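Local coordinates for protein glycosyltransferase (duf1792) (Streptococcus sanguinis, PDB 5V4A) that binds UDP in its C-terminal GT-D-fold domain and probably transfers sugars onto a serine-rich repeat cell wall protein that the accessory SecA2/SecY2 system exports, at residues Val8-Ile11 against Asn12-Leu15; Ser51-Leu54 against Arg55-Met58; Gln85-Ser89 against Leu90-Pro94; Phe96-Lys99 against Tyr100-Ile103. All coordinates share one frame; numbering follows the deposited sequence.

Contact 1. Residues Val8-Ile11 against Asn12-Leu15; sequences VLSI and NQSL
A capping box opens helix 11-21, with Ser10 at the N-cap and Gln13 three residues on. Ser10 OG accepts the backbone N-H of Gln13 at 3.1 Å, and Gln13 answers with its side-chain carbonyl: Ser10 N donates to Gln13 OE1 at 3.2 Å, almost straight (170°), in the amide plane and on a lone pair. Ser10 places its hydroxyl between its own N and carbonyl carbon (chi1 63°), which turns OG toward the first turn. Leu9 crosses the Gln13 side chain at about a right angle, CD2 lying 3.7 Å from Gln13 OE1. Ser10 O is gripped twice by Ser14, by N at 2.9 Å and by OG at 2.8 Å, the two donors arriving from opposite faces of the carbonyl plane. The same Ser14 OG is hydrogen-bonded to Ser111 N, tying the helix start to strand 110-111. Ile11 CG2 meets Leu15 CD1, one turn on, at 3.8 Å, the two side chains side by side and pointing the same way, with helix 127-138 packed on both. Asn12 OD1 bonds Lys133 of that helix, while Asn12 also packs on Asn12 of the second subunit. Reciprocal Ser10-Gln13 bonding of this kind is the classic N-terminal capping box.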
loop_
_atom_site.group_PDB
_atom_site.type_symbol
_atom_site.label_atom_id
_atom_site.label_comp_id
_atom_site.label_asym_id
_atom_site.label_seq_id
_atom_site.Cartn_x
_atom_site.Cartn_y
_atom_site.Cartn_z
ATOM N N VAL A 8 1.444 -9.297 -19.299
ATOM C CA VAL A 8 0.742 -9.314 -18.019
ATOM C C VAL A 8 1.479 -8.399 -17.048
ATOM O O VAL A 8 2.706 -8.491 -16.914
ATOM C CB VAL A 8 0.641 -10.739 -17.441
ATOM C CG1 VAL A 8 -0.213 -10.727 -16.200
ATOM C CG2 VAL A 8 0.115 -11.722 -18.499
ATOM N N LEU A 9 0.737 -7.518 -16.379
ATOM C CA LEU A 9 1.334 -6.661 -15.360
ATOM C C LEU A 9 1.763 -7.471 -14.140
ATOM O O LEU A 9 1.230 -8.539 -13.855
ATOM C CB LEU A 9 0.350 -5.593 -14.902
ATOM C CG LEU A 9 -0.159 -4.584 -15.921
ATOM C CD1 LEU A 9 -0.998 -3.558 -15.193
ATOM C CD2 LEU A 9 1.018 -3.942 -16.592
ATOM N N SER A 10 2.727 -6.928 -13.402
ATOM C CA SER A 10 3.069 -7.455 -12.089
ATOM C C SER A 10 1.941 -7.174 -11.094
ATOM O O SER A 10 1.010 -6.411 -11.363
ATOM C CB SER A 10 4.374 -6.838 -11.588
ATOM O OG SER A 10 4.240 -5.428 -11.413
ATOM N N ILE A 11 2.043 -7.797 -9.913
ATOM C CA ILE A 11 1.136 -7.465 -8.815
ATOM C C ILE A 11 1.249 -5.987 -8.440
ATOM O O ILE A 11 0.244 -5.322 -8.151
ATOM C CB ILE A 11 1.422 -8.367 -7.603
ATOM C CG1 ILE A 11 0.960 -9.801 -7.889
ATOM C CG2 ILE A 11 0.744 -7.808 -6.372
ATOM C CD1 ILE A 11 1.389 -10.781 -6.831
ATOM N N ASN A 12 2.471 -5.463 -8.384
ATOM C CA ASN A 12 2.634 -4.055 -8.035
ATOM C C ASN A 12 1.923 -3.169 -9.051
ATOM O O ASN A 12 1.163 -2.267 -8.688
ATOM C CB ASN A 12 4.121 -3.698 -7.976
ATOM C CG ASN A 12 4.650 -3.586 -6.565
ATOM O OD1 ASN A 12 3.914 -3.294 -5.624
ATOM N ND2 ASN A 12 5.937 -3.836 -6.414
ATOM N N GLN A 13 2.114 -3.452 -10.334
ATOM C CA GLN A 13 1.510 -2.615 -11.364
ATOM C C GLN A 13 -0.008 -2.770 -11.404
ATOM O O GLN A 13 -0.728 -1.791 -11.659
ATOM C CB GLN A 13 2.129 -2.943 -12.719
ATOM C CG GLN A 13 3.543 -2.432 -12.887
ATOM C CD GLN A 13 4.236 -3.010 -14.102
ATOM O OE1 GLN A 13 4.028 -4.163 -14.459
ATOM N NE2 GLN A 13 5.054 -2.197 -14.756
ATOM N N SER A 14 -0.517 -3.982 -11.155
ATOM C CA SER A 14 -1.965 -4.205 -11.186
ATOM C C SER A 14 -2.652 -3.490 -10.029
ATOM O O SER A 14 -3.675 -2.823 -10.218
ATOM C CB SER A 14 -2.283 -5.706 -11.142
ATOM O OG SER A 14 -1.642 -6.395 -12.188
ATOM N N LEU A 15 -2.120 -3.650 -8.809
ATOM C CA LEU A 15 -2.702 -2.970 -7.656
ATOM C C LEU A 15 -2.666 -1.452 -7.840
ATOM O O LEU A 15 -3.666 -0.768 -7.583
ATOM C CB LEU A 15 -1.974 -3.392 -6.367
ATOM C CG LEU A 15 -2.216 -4.856 -5.944
ATOM C CD1 LEU A 15 -1.390 -5.160 -4.710
ATOM C CD2 LEU A 15 -3.696 -5.100 -5.692
#

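Contact 2. Residues Ser51-Leu54 against Arg55-Met58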
loop_
_atom_site.group_PDB
_atom_site.type_symbol
_atom_site.label_atom_id
_atom_site.label_comp_id
_atom_site.label_asym_id
_atom_site.label_seq_id
_atom_site.Cartn_x
_atom_site.Cartn_y
_atom_site.Cartn_z
ATOM N N SER A 51 -18.807 -21.598 -19.453
ATOM C CA SER A 51 -17.534 -21.689 -20.162
ATOM C C SER A 51 -17.478 -20.732 -21.345
ATOM O O SER A 51 -16.454 -20.068 -21.570
ATOM C CB SER A 51 -17.301 -23.122 -20.634
ATOM O OG SER A 51 -17.059 -23.976 -19.539
ATOM N N ALA A 52 -18.573 -20.632 -22.101
ATOM C CA ALA A 52 -18.604 -19.701 -23.222
ATOM C C ALA A 52 -18.529 -18.265 -22.727
ATOM O O ALA A 52 -17.912 -17.401 -23.369
ATOM C CB ALA A 52 -19.863 -19.923 -24.062
ATOM N N ARG A 53 -19.168 -17.993 -21.588
ATOM C CA ARG A 53 -19.107 -16.659 -21.005
ATOM C C ARG A 53 -17.708 -16.339 -20.487
ATOM O O ARG A 53 -17.257 -15.192 -20.586
ATOM C CB ARG A 53 -20.129 -16.526 -19.884
ATOM C CG ARG A 53 -20.282 -15.109 -19.366
ATOM C CD ARG A 53 -20.912 -14.169 -20.380
ATOM N NE ARG A 53 -21.337 -12.918 -19.752
ATOM C CZ ARG A 53 -21.737 -11.840 -20.423
ATOM N NH1 ARG A 53 -21.773 -11.853 -21.751
ATOM N NH2 ARG A 53 -22.112 -10.748 -19.770
ATOM N N LEU A 54 -17.005 -17.322 -19.925
ATOM C CA LEU A 54 -15.654 -17.044 -19.447
ATOM C C LEU A 54 -14.707 -16.764 -20.605
ATOM O O LEU A 54 -13.904 -15.817 -20.559
ATOM C CB LEU A 54 -15.126 -18.216 -18.615
ATOM C CG LEU A 54 -15.846 -18.594 -17.337
ATOM C CD1 LEU A 54 -15.251 -19.901 -16.790
ATOM C CD2 LEU A 54 -15.729 -17.481 -16.305
ATOM N N ARG A 55 -14.789 -17.583 -21.650
ATOM C CA ARG A 55 -13.985 -17.360 -22.841
ATOM C C ARG A 55 -14.252 -15.978 -23.424
ATOM O O ARG A 55 -13.326 -15.295 -23.876
ATOM C CB ARG A 55 -14.290 -18.445 -23.866
ATOM C CG ARG A 55 -13.418 -18.454 -25.099
ATOM C CD ARG A 55 -13.808 -19.641 -25.934
ATOM N NE ARG A 55 -15.245 -19.621 -26.189
ATOM C CZ ARG A 55 -15.945 -20.669 -26.613
ATOM N NH1 ARG A 55 -15.340 -21.837 -26.822
ATOM N NH2 ARG A 55 -17.253 -20.553 -26.815
ATOM N N GLU A 56 -15.505 -15.524 -23.354
ATOM C CA GLU A 56 -15.841 -14.221 -23.924
ATOM C C GLU A 56 -15.179 -13.095 -23.144
ATOM O O GLU A 56 -14.678 -12.133 -23.739
ATOM C CB GLU A 56 -17.350 -14.018 -23.954
ATOM C CG GLU A 56 -17.730 -12.805 -24.778
ATOM C CD GLU A 56 -19.206 -12.462 -24.737
ATOM O OE1 GLU A 56 -20.004 -13.239 -24.167
ATOM O OE2 GLU A 56 -19.551 -11.369 -25.242
ATOM N N ILE A 57 -15.199 -13.188 -21.813
ATOM C CA ILE A 57 -14.634 -12.132 -20.985
ATOM C C ILE A 57 -13.111 -12.121 -21.092
ATOM O O ILE A 57 -12.484 -11.048 -21.138
ATOM C CB ILE A 57 -15.111 -12.298 -19.531
ATOM C CG1 ILE A 57 -16.634 -12.204 -19.432
ATOM C CG2 ILE A 57 -14.508 -11.256 -18.631
ATOM C CD1 ILE A 57 -17.151 -12.679 -18.069
ATOM N N MET A 58 -12.499 -13.313 -21.173
ATOM C CA MET A 58 -11.045 -13.434 -21.286
ATOM C C MET A 58 -10.484 -12.697 -22.488
ATOM O O MET A 58 -9.320 -12.282 -22.469
ATOM C CB MET A 58 -10.633 -14.904 -21.378
ATOM C CG MET A 58 -10.813 -15.703 -20.110
ATOM S SD MET A 58 -10.291 -17.418 -20.331
ATOM C CE MET A 58 -8.626 -17.157 -20.933
HETATM O O HOH W 1 -20.524 -15.781 -23.733
HETATM O O HOH W 2 -17.444 -17.396 -26.174
#
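Arg55 bends back toward Ala52, its NH2 lying 3.8 Å from Ala52 CB, while its backbone N bonds Ser51 O one turn earlier. With CG anti to the backbone N (chi1 -173°) and a bend at chi3, Arg55 brings NE within 3.1 Å of a water in the guanidinium plane; that water donates to Ala52 O at 2.8 Å, bridging side chain and backbone. Glu56 follows, its N also bonded to Ala52 O. Its extended chain carries OE1 to Arg53 NH1, a salt bridge of 3.3 Å with a bent N-H...O angle of 137°. NH1 comes from above the carboxylate plane, and the two flat groups are turned 74° apart. Another water donates to Glu56 OE1 at 2.6 Å. The Arg53-Glu56 pair, i to i+3, lies on helix 48-58 of the GT-D fold, where Arg53 NH2 also pairs with Asp210 of helix 201-213, giving the guanidinium two acidic partners. Ile57 continues the backbone pattern by bonding Arg53 O, and its CD1 packs 4.2 Å from Arg53 CG; Ile57 also touches Tyr209. Met58 N bonds, at 2.9 Å, O of Leu54, whose side chain packs on the UDP-binding Lys205, and Met58 CG lies against the same oxygen.

Contact 3. Residues Gln85-Ser89 against Leu90-Pro94; sequences QNFWS and LNHLP
The short axes of 85-89 and 90-94 diverge by 27° where helix 82-103 widens into a pi-type turn at 90-92 and kinks at Pro94. Leu90 N still bonds Asn86 O, as in an alpha helix, but His92 N reaches back five residues to Phe87 O (2.9 Å) and Leu93 N likewise to Trp88 O (2.9 Å). Asn91 N makes a weak bond to Phe87 O. Pro94, whose nitrogen carries no hydrogen, follows the wide turn, and its CG rests 3.4 Å from Ser89 O. The helix is the crossover of a beta-alpha-beta unit between strands 66-70 and 110-111. On the side chains, Phe87, Trp88 and His92 form an aromatic cluster. His92 has CG anti to its backbone N (chi1 -167°), placing its imidazole beside the indole. The six-membered ring of Trp88 turns its edge toward the imidazole face in an offset edge-to-face stack, planes at 87°. Phe87 lies nearly parallel to the imidazole but slid well aside, while its CD2 sits over the Trp88 ring. His92 NE2 lies close to Tyr100 OH, a probable hydrogen bond that would help fix the ring's rotation; Asp30 of helix 30-36 borders all three rings. The Asn91 amide stands nearly upright to the Phe87 ring plane, ND2 3.7 Å from Phe87 CD1. The tightest ring contact is Trp88 CZ3 to His92 CD2, 3.3 Å.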
loop_
_atom_site.group_PDB
_atom_site.type_symbol
_atom_site.label_atom_id
_atom_site.label_comp_id
_atom_site.label_asym_id
_atom_site.label_seq_id
_atom_site.Cartn_x
_atom_site.Cartn_y
_atom_site.Cartn_z
ATOM N N GLN A 85 6.361 -23.491 -10.352
ATOM C CA GLN A 85 7.071 -23.559 -11.624
ATOM C C GLN A 85 6.750 -24.856 -12.349
ATOM O O GLN A 85 6.488 -24.861 -13.557
ATOM C CB GLN A 85 8.575 -23.463 -11.388
ATOM C CG GLN A 85 9.036 -22.191 -10.731
ATOM C CD GLN A 85 10.543 -22.123 -10.649
ATOM O OE1 GLN A 85 11.235 -22.203 -11.661
ATOM N NE2 GLN A 85 11.062 -22.006 -9.433
ATOM N N ASN A 86 6.771 -25.974 -11.617
ATOM C CA ASN A 86 6.484 -27.272 -12.223
ATOM C C ASN A 86 5.045 -27.352 -12.721
ATOM O O ASN A 86 4.776 -27.976 -13.755
ATOM C CB ASN A 86 6.776 -28.388 -11.221
ATOM C CG ASN A 86 8.267 -28.598 -10.999
ATOM O OD1 ASN A 86 9.069 -28.453 -11.922
ATOM N ND2 ASN A 86 8.643 -28.918 -9.769
ATOM N N PHE A 87 4.104 -26.743 -11.997
ATOM C CA PHE A 87 2.705 -26.810 -12.411
ATOM C C PHE A 87 2.466 -26.055 -13.711
ATOM O O PHE A 87 1.871 -26.593 -14.651
ATOM C CB PHE A 87 1.776 -26.263 -11.329
ATOM C CG PHE A 87 0.372 -26.027 -11.827
ATOM C CD1 PHE A 87 -0.491 -27.093 -12.042
ATOM C CD2 PHE A 87 -0.066 -24.742 -12.121
ATOM C CE1 PHE A 87 -1.785 -26.875 -12.530
ATOM C CE2 PHE A 87 -1.352 -24.522 -12.600
ATOM C CZ PHE A 87 -2.208 -25.586 -12.803
ATOM N N TRP A 88 2.880 -24.789 -13.770
ATOM C CA TRP A 88 2.626 -23.987 -14.963
ATOM C C TRP A 88 3.438 -24.486 -16.150
ATOM O O TRP A 88 2.919 -24.582 -17.266
ATOM C CB TRP A 88 2.947 -22.513 -14.692
ATOM C CG TRP A 88 2.067 -21.882 -13.664
ATOM C CD1 TRP A 88 2.425 -21.497 -12.405
ATOM C CD2 TRP A 88 0.685 -21.532 -13.813
ATOM N NE1 TRP A 88 1.347 -20.947 -11.756
ATOM C CE2 TRP A 88 0.268 -20.952 -12.600
ATOM C CE3 TRP A 88 -0.239 -21.659 -14.849
ATOM C CZ2 TRP A 88 -1.038 -20.502 -12.396
ATOM C CZ3 TRP A 88 -1.534 -21.198 -14.643
ATOM C CH2 TRP A 88 -1.921 -20.637 -13.433
ATOM N N SER A 89 4.713 -24.812 -15.927
ATOM C CA SER A 89 5.640 -25.046 -17.027
ATOM C C SER A 89 5.578 -26.463 -17.577
ATOM O O SER A 89 5.956 -26.679 -18.734
ATOM C CB SER A 89 7.067 -24.726 -16.574
ATOM O OG SER A 89 8.018 -25.524 -17.251
ATOM N N LEU A 90 5.118 -27.429 -16.788
ATOM C CA LEU A 90 5.048 -28.809 -17.231
ATOM C C LEU A 90 3.631 -29.362 -17.268
ATOM O O LEU A 90 3.431 -30.465 -17.787
ATOM C CB LEU A 90 5.921 -29.699 -16.334
ATOM C CG LEU A 90 7.392 -29.286 -16.269
ATOM C CD1 LEU A 90 8.170 -30.214 -15.368
ATOM C CD2 LEU A 90 7.989 -29.283 -17.666
ATOM N N ASN A 91 2.648 -28.631 -16.747
ATOM C CA ASN A 91 1.265 -29.093 -16.697
ATOM C C ASN A 91 0.310 -28.138 -17.400
ATOM O O ASN A 91 -0.365 -28.542 -18.355
ATOM C CB ASN A 91 0.857 -29.325 -15.235
ATOM C CG ASN A 91 -0.421 -30.122 -15.101
ATOM O OD1 ASN A 91 -0.945 -30.651 -16.084
ATOM N ND2 ASN A 91 -0.911 -30.249 -13.868
ATOM N N HIS A 92 0.230 -26.883 -16.970
ATOM C CA HIS A 92 -0.805 -26.003 -17.503
ATOM C C HIS A 92 -0.469 -25.513 -18.907
ATOM O O HIS A 92 -1.239 -25.721 -19.852
ATOM C CB HIS A 92 -1.017 -24.816 -16.567
ATOM C CG HIS A 92 -2.257 -24.037 -16.868
ATOM N ND1 HIS A 92 -3.520 -24.532 -16.628
ATOM C CD2 HIS A 92 -2.429 -22.806 -17.400
ATOM C CE1 HIS A 92 -4.417 -23.634 -16.991
ATOM N NE2 HIS A 92 -3.780 -22.577 -17.462
ATOM N N LEU A 93 0.671 -24.854 -19.058
ATOM C CA LEU A 93 1.048 -24.224 -20.319
ATOM C C LEU A 93 1.301 -25.244 -21.424
ATOM O O LEU A 93 1.017 -24.948 -22.593
ATOM C CB LEU A 93 2.261 -23.314 -20.113
ATOM C CG LEU A 93 1.933 -22.055 -19.300
ATOM C CD1 LEU A 93 3.194 -21.286 -18.973
ATOM C CD2 LEU A 93 0.949 -21.161 -20.052
ATOM N N PRO A 94 1.881 -26.419 -21.139
ATOM C CA PRO A 94 1.883 -27.471 -22.168
ATOM C C PRO A 94 0.508 -27.752 -22.766
ATOM O O PRO A 94 0.393 -27.883 -23.989
ATOM C CB PRO A 94 2.446 -28.677 -21.413
ATOM C CG PRO A 94 3.401 -28.058 -20.434
ATOM C CD PRO A 94 2.786 -26.754 -20.020
#

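Contact 4. Residues Phe96-Lys99 against Tyr100-Ile103; sequences FLEK and YKNI
Phe96 CB meets Tyr100 CE2 at 4.0 Å, and Phe96 O accepts Tyr100 N. The phenol comes down beside that carbonyl, Tyr100 CD2 only 3.1 Å from Phe96 O, and the Phe96 ring itself leads off to meet His92 edge-to-face. Leu97 presents its CA to the edge of the Tyr100 ring and accepts Lys101 N at its O. Its CD1 branch touches Lys101 CG at 4.1 Å, the aliphatic stem of the lysine running past the leucine. Glu98 carries the polar part of the contact. Bent at chi2 (67°), its chain turns OE2 to Lys101 NZ in a 2.9 Å salt bridge, the ammonium on the syn side and 35° out of the carboxylate plane; the Glu98 side chain is poorly ordered, so this surface pair is probably mobile. Glu98 O accepts Asn102 ND2 at 2.8 Å, the oxygen lying in the amide plane, while Asn102 N adds a weak bond to the same oxygen. The helix is kinked at Glu98 and Lys99, but Lys99 O takes Ile103 N at 2.8 Å, closing the last turn of helix 82-103, and Ile103 CG1 lies close to that oxygen. Tyr100 and Phe96 pack on Met33 of helix 30-36, and Phe74 meets the Tyr100 ring edge-to-face. Ile103 reaches Val36 of helix 30-36 and Arg55 and Met58 of helix 48-58, before the chain enters strand 110-111.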
loop_
_atom_site.group_PDB
_atom_site.type_symbol
_atom_site.label_atom_id
_atom_site.label_comp_id
_atom_site.label_asym_id
_atom_site.label_seq_id
_atom_site.Cartn_x
_atom_site.Cartn_y
_atom_site.Cartn_z
ATOM N N PHE A 96 -2.408 -25.694 -22.517
ATOM C CA PHE A 96 -3.309 -24.604 -22.880
ATOM C C PHE A 96 -2.626 -23.360 -23.441
ATOM O O PHE A 96 -3.304 -22.343 -23.627
ATOM C CB PHE A 96 -4.157 -24.195 -21.670
ATOM C CG PHE A 96 -4.935 -25.322 -21.061
ATOM C CD1 PHE A 96 -5.756 -26.119 -21.840
ATOM C CD2 PHE A 96 -4.849 -25.581 -19.702
ATOM C CE1 PHE A 96 -6.477 -27.169 -21.279
ATOM C CE2 PHE A 96 -5.563 -26.624 -19.132
ATOM C CZ PHE A 96 -6.381 -27.424 -19.925
ATOM N N LEU A 97 -1.319 -23.392 -23.716
ATOM C CA LEU A 97 -0.660 -22.167 -24.166
ATOM C C LEU A 97 -1.258 -21.660 -25.471
ATOM O O LEU A 97 -1.499 -20.455 -25.625
ATOM C CB LEU A 97 0.844 -22.383 -24.329
ATOM C CG LEU A 97 1.583 -21.170 -24.915
ATOM C CD1 LEU A 97 1.343 -19.903 -24.090
ATOM C CD2 LEU A 97 3.071 -21.440 -25.062
ATOM N N GLU A 98 -1.526 -22.567 -26.414
ATOM C CA GLU A 98 -2.099 -22.161 -27.690
ATOM C C GLU A 98 -3.534 -21.674 -27.544
ATOM O O GLU A 98 -3.993 -20.882 -28.374
ATOM C CB GLU A 98 -2.030 -23.321 -28.686
ATOM C CG GLU A 98 -2.294 -22.933 -30.138
ATOM C CD GLU A 98 -1.213 -22.039 -30.716
ATOM O OE1 GLU A 98 -1.530 -21.204 -31.592
ATOM O OE2 GLU A 98 -0.042 -22.180 -30.307
ATOM N N LYS A 99 -4.240 -22.094 -26.489
ATOM C CA LYS A 99 -5.559 -21.529 -26.219
ATOM C C LYS A 99 -5.437 -20.110 -25.675
ATOM O O LYS A 99 -6.182 -19.211 -26.091
ATOM C CB LYS A 99 -6.330 -22.410 -25.233
ATOM C CG LYS A 99 -6.938 -23.667 -25.863
ATOM C CD LYS A 99 -8.085 -24.230 -25.035
ATOM C CE LYS A 99 -8.521 -25.575 -25.597
ATOM N NZ LYS A 99 -9.078 -25.388 -26.967
ATOM N N TYR A 100 -4.494 -19.886 -24.758
ATOM C CA TYR A 100 -4.259 -18.533 -24.260
ATOM C C TYR A 100 -3.939 -17.577 -25.402
ATOM O O TYR A 100 -4.527 -16.495 -25.500
ATOM C CB TYR A 100 -3.129 -18.527 -23.231
ATOM C CG TYR A 100 -3.534 -19.002 -21.854
ATOM C CD1 TYR A 100 -4.358 -18.230 -21.053
ATOM C CD2 TYR A 100 -3.072 -20.212 -21.348
ATOM C CE1 TYR A 100 -4.721 -18.649 -19.786
ATOM C CE2 TYR A 100 -3.432 -20.647 -20.081
ATOM C CZ TYR A 100 -4.258 -19.863 -19.305
ATOM O OH TYR A 100 -4.624 -20.279 -18.042
ATOM N N LYS A 101 -3.007 -17.962 -26.279
ATOM C CA LYS A 101 -2.654 -17.097 -27.402
ATOM C C LYS A 101 -3.827 -16.895 -28.360
ATOM O O LYS A 101 -3.936 -15.836 -28.988
ATOM C CB LYS A 101 -1.436 -17.661 -28.139
ATOM C CG LYS A 101 -0.200 -17.745 -27.266
ATOM C CD LYS A 101 1.015 -18.284 -28.000
ATOM C CE LYS A 101 0.696 -19.539 -28.792
ATOM N NZ LYS A 101 1.909 -20.151 -29.432
ATOM N N ASN A 102 -4.725 -17.877 -28.464
ATOM C CA ASN A 102 -5.860 -17.739 -29.371
ATOM C C ASN A 102 -6.956 -16.852 -28.787
ATOM O O ASN A 102 -7.555 -16.048 -29.510
ATOM C CB ASN A 102 -6.414 -19.113 -29.733
ATOM C CG ASN A 102 -5.902 -19.604 -31.069
ATOM O OD1 ASN A 102 -6.359 -19.160 -32.122
ATOM N ND2 ASN A 102 -4.940 -20.520 -31.033
ATOM N N ILE A 103 -7.251 -16.996 -27.494
ATOM C CA ILE A 103 -8.326 -16.219 -26.884
ATOM C C ILE A 103 -7.836 -14.832 -26.464
ATOM O O ILE A 103 -8.537 -13.832 -26.642
ATOM C CB ILE A 103 -8.919 -16.974 -25.676
ATOM C CG1 ILE A 103 -9.447 -18.358 -26.075
ATOM C CG2 ILE A 103 -10.020 -16.141 -25.023
ATOM C CD1 ILE A 103 -9.671 -19.294 -24.886
#

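Overall arrangement
From the N terminus the four contacts follow in series along the chain, none nested in or crossing another, and each closes only a turn or so of helix. Contact 1 ties the start of helix 11-21 to strand 110-111 and helix 127-138 and stands apart, its centre 21 to 22 Å from the other three. Contact 2, on helix 48-58, touches contact 4 through Met58 CB and Ile103 CG2, 3.9 Å apart, so helices 48-58 and 82-103 meet there. Contacts 3 and 4 share helix 82-103 and touch each other through His92 and Tyr100. Helix 30-36 packs against contacts 2, 3 and 4 alike.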